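Local structure of endonuclease V (3GA2) at residues P139-A144 and Q203-L208. The protein probably repairs deaminated bases in DNA, nicking the strand at the second phosphodiester bond 3' to a deoxyinosine with the help of magnesium. The protein carries 1 engineered substitution. Sequence-based numbering, arbitrary orientation.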
loop_
_atom_site.group_PDB
_atom_site.type_symbol
_atom_site.label_atom_id
_atom_site.label_comp_id
_atom_site.label_asym_id
_atom_site.label_seq_id
_atom_site.Cartn_x
_atom_site.Cartn_y
_atom_site.Cartn_z
ATOM N N PRO A 139 3.206 -5.080 -10.058
ATOM C CA PRO A 139 1.792 -4.883 -9.733
ATOM C C PRO A 139 1.696 -4.573 -8.233
ATOM O O PRO A 139 2.415 -5.169 -7.424
ATOM C CB PRO A 139 1.172 -6.240 -10.057
ATOM C CG PRO A 139 2.041 -6.759 -11.170
ATOM C CD PRO A 139 3.427 -6.381 -10.714
ATOM N N THR A 140 0.823 -3.644 -7.862
ATOM C CA THR A 140 0.648 -3.300 -6.459
ATOM C C THR A 140 -0.836 -3.304 -6.112
ATOM O O THR A 140 -1.696 -3.162 -6.989
ATOM C CB THR A 140 1.244 -1.910 -6.108
ATOM O OG1 THR A 140 0.588 -0.892 -6.876
ATOM C CG2 THR A 140 2.746 -1.878 -6.397
ATOM N N ILE A 141 -1.126 -3.467 -4.824
ATOM C CA ILE A 141 -2.493 -3.502 -4.322
ATOM C C ILE A 141 -2.596 -2.626 -3.086
ATOM O O ILE A 141 -1.683 -2.591 -2.260
ATOM C CB ILE A 141 -2.917 -4.944 -3.940
ATOM C CG1 ILE A 141 -2.902 -5.845 -5.180
ATOM C CG2 ILE A 141 -4.321 -4.931 -3.313
ATOM C CD1 ILE A 141 -3.050 -7.338 -4.859
ATOM N N GLY A 142 -3.710 -1.915 -2.969
ATOM C CA GLY A 142 -3.921 -1.053 -1.824
ATOM C C GLY A 142 -4.852 -1.696 -0.815
ATOM O O GLY A 142 -5.943 -2.144 -1.161
ATOM N N ILE A 143 -4.409 -1.752 0.437
ATOM C CA ILE A 143 -5.193 -2.327 1.531
ATOM C C ILE A 143 -5.269 -1.247 2.628
ATOM O O ILE A 143 -4.338 -1.101 3.424
ATOM C CB ILE A 143 -4.502 -3.578 2.130
ATOM C CG1 ILE A 143 -4.313 -4.659 1.059
ATOM C CG2 ILE A 143 -5.332 -4.117 3.290
ATOM C CD1 ILE A 143 -5.620 -5.265 0.538
ATOM N N ALA A 144 -6.366 -0.497 2.665
ATOM C CA ALA A 144 -6.532 0.569 3.659
ATOM C C ALA A 144 -7.394 0.156 4.867
ATOM O O ALA A 144 -8.424 -0.496 4.707
ATOM C CB ALA A 144 -7.128 1.814 2.986
ATOM N N GLN A 203 -8.917 -11.212 -5.539
ATOM C CA GLN A 203 -8.573 -12.628 -5.402
ATOM C C GLN A 203 -7.274 -12.849 -4.646
ATOM O O GLN A 203 -7.175 -13.757 -3.818
ATOM C CB GLN A 203 -8.465 -13.290 -6.776
ATOM C CG GLN A 203 -9.775 -13.423 -7.537
ATOM C CD GLN A 203 -10.852 -14.141 -6.743
ATOM O OE1 GLN A 203 -10.583 -15.119 -6.045
ATOM N NE2 GLN A 203 -12.088 -13.666 -6.863
ATOM N N ILE A 204 -6.268 -12.034 -4.945
ATOM C CA ILE A 204 -4.986 -12.157 -4.266
ATOM C C ILE A 204 -5.149 -11.798 -2.789
ATOM O O ILE A 204 -4.603 -12.475 -1.918
ATOM C CB ILE A 204 -3.918 -11.235 -4.901
ATOM C CG1 ILE A 204 -3.594 -11.711 -6.322
ATOM C CG2 ILE A 204 -2.656 -11.228 -4.043
ATOM C CD1 ILE A 204 -2.571 -10.848 -7.049
ATOM N N THR A 205 -5.910 -10.743 -2.504
ATOM C CA THR A 205 -6.120 -10.326 -1.118
ATOM C C THR A 205 -6.798 -11.421 -0.299
ATOM O O THR A 205 -6.347 -11.753 0.799
ATOM C CB THR A 205 -6.966 -9.029 -1.033
ATOM O OG1 THR A 205 -6.238 -7.946 -1.625
ATOM C CG2 THR A 205 -7.273 -8.679 0.425
HETATM N N MSE A 206 -7.875 -11.987 -0.836
HETATM C CA MSE A 206 -8.600 -13.045 -0.135
HETATM C C MSE A 206 -7.780 -14.317 0.058
HETATM O O MSE A 206 -7.977 -15.039 1.034
HETATM C CB MSE A 206 -9.901 -13.390 -0.869
HETATM C CG MSE A 206 -10.960 -12.294 -0.815
HETATM SE SE MSE A 206 -11.271 -11.637 0.974
HETATM C CE MSE A 206 -11.823 -13.290 1.833
ATOM N N SER A 207 -6.868 -14.597 -0.869
ATOM C CA SER A 207 -6.032 -15.792 -0.760
ATOM C C SER A 207 -5.000 -15.636 0.348
ATOM O O SER A 207 -4.352 -16.603 0.747
ATOM C CB SER A 207 -5.299 -16.066 -2.074
ATOM O OG SER A 207 -6.191 -16.507 -3.079
ATOM N N LEU A 208 -4.852 -14.409 0.834
ATOM C CA LEU A 208 -3.887 -14.100 1.879
ATOM C C LEU A 208 -4.573 -13.823 3.207
ATOM O O LEU A 208 -3.943 -13.382 4.169
ATOM C CB LEU A 208 -3.059 -12.883 1.462
ATOM C CG LEU A 208 -2.255 -13.038 0.168
ATOM C CD1 LEU A 208 -1.603 -11.701 -0.216
ATOM C CD2 LEU A 208 -1.202 -14.103 0.365
#
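Ile141 and Ile143 of strand 140-144 pack against Ile204 and Thr205 of helix 198-207 in a small, buried helix-on-sheet contact, apolar but for one hydroxyl. Strand 140-144 runs between strands 113-116 and 188-194 of the mixed sheet. The axes of strand 140-144 and of helical residues 203-207 pass 10.3 Å apart and cross at -60°. Together the two segments bury 156 Å². Both isoleucines leave the same face of the strand, with Gly142 between them. In Ile141, CG1 lies anti to the carbonyl carbon (chi1 -63°) and the chain continues extended (chi2 169°), which carries CD1 out to the helix; there it sits 4.0 Å from CB of Ile204 and equally close to its CG2. The CG2 branch of Ile141 is turned instead to Thr205, whose OG1 is 4.0 Å away. Ile143 meets Thr205 tip to tip: its CD1 lies 3.5 Å from OG1 and 3.8 Å from CG2 of that threonine. Toward the strand the buried hydroxyl meets only methyl groups, in van der Waals contact; its hydrogen bond is made within the helix, to the carbonyl O of Ser201. Leu190 of strand 188-194 touches Ile141, Ile143 and Thr205, extending the apolar layer. This is alpha/beta packing of the RNase H-like fold, close to the predicted magnesium site: the side chain of Ile143 lies about 6 Å from that of Asp116, a predicted magnesium ligand.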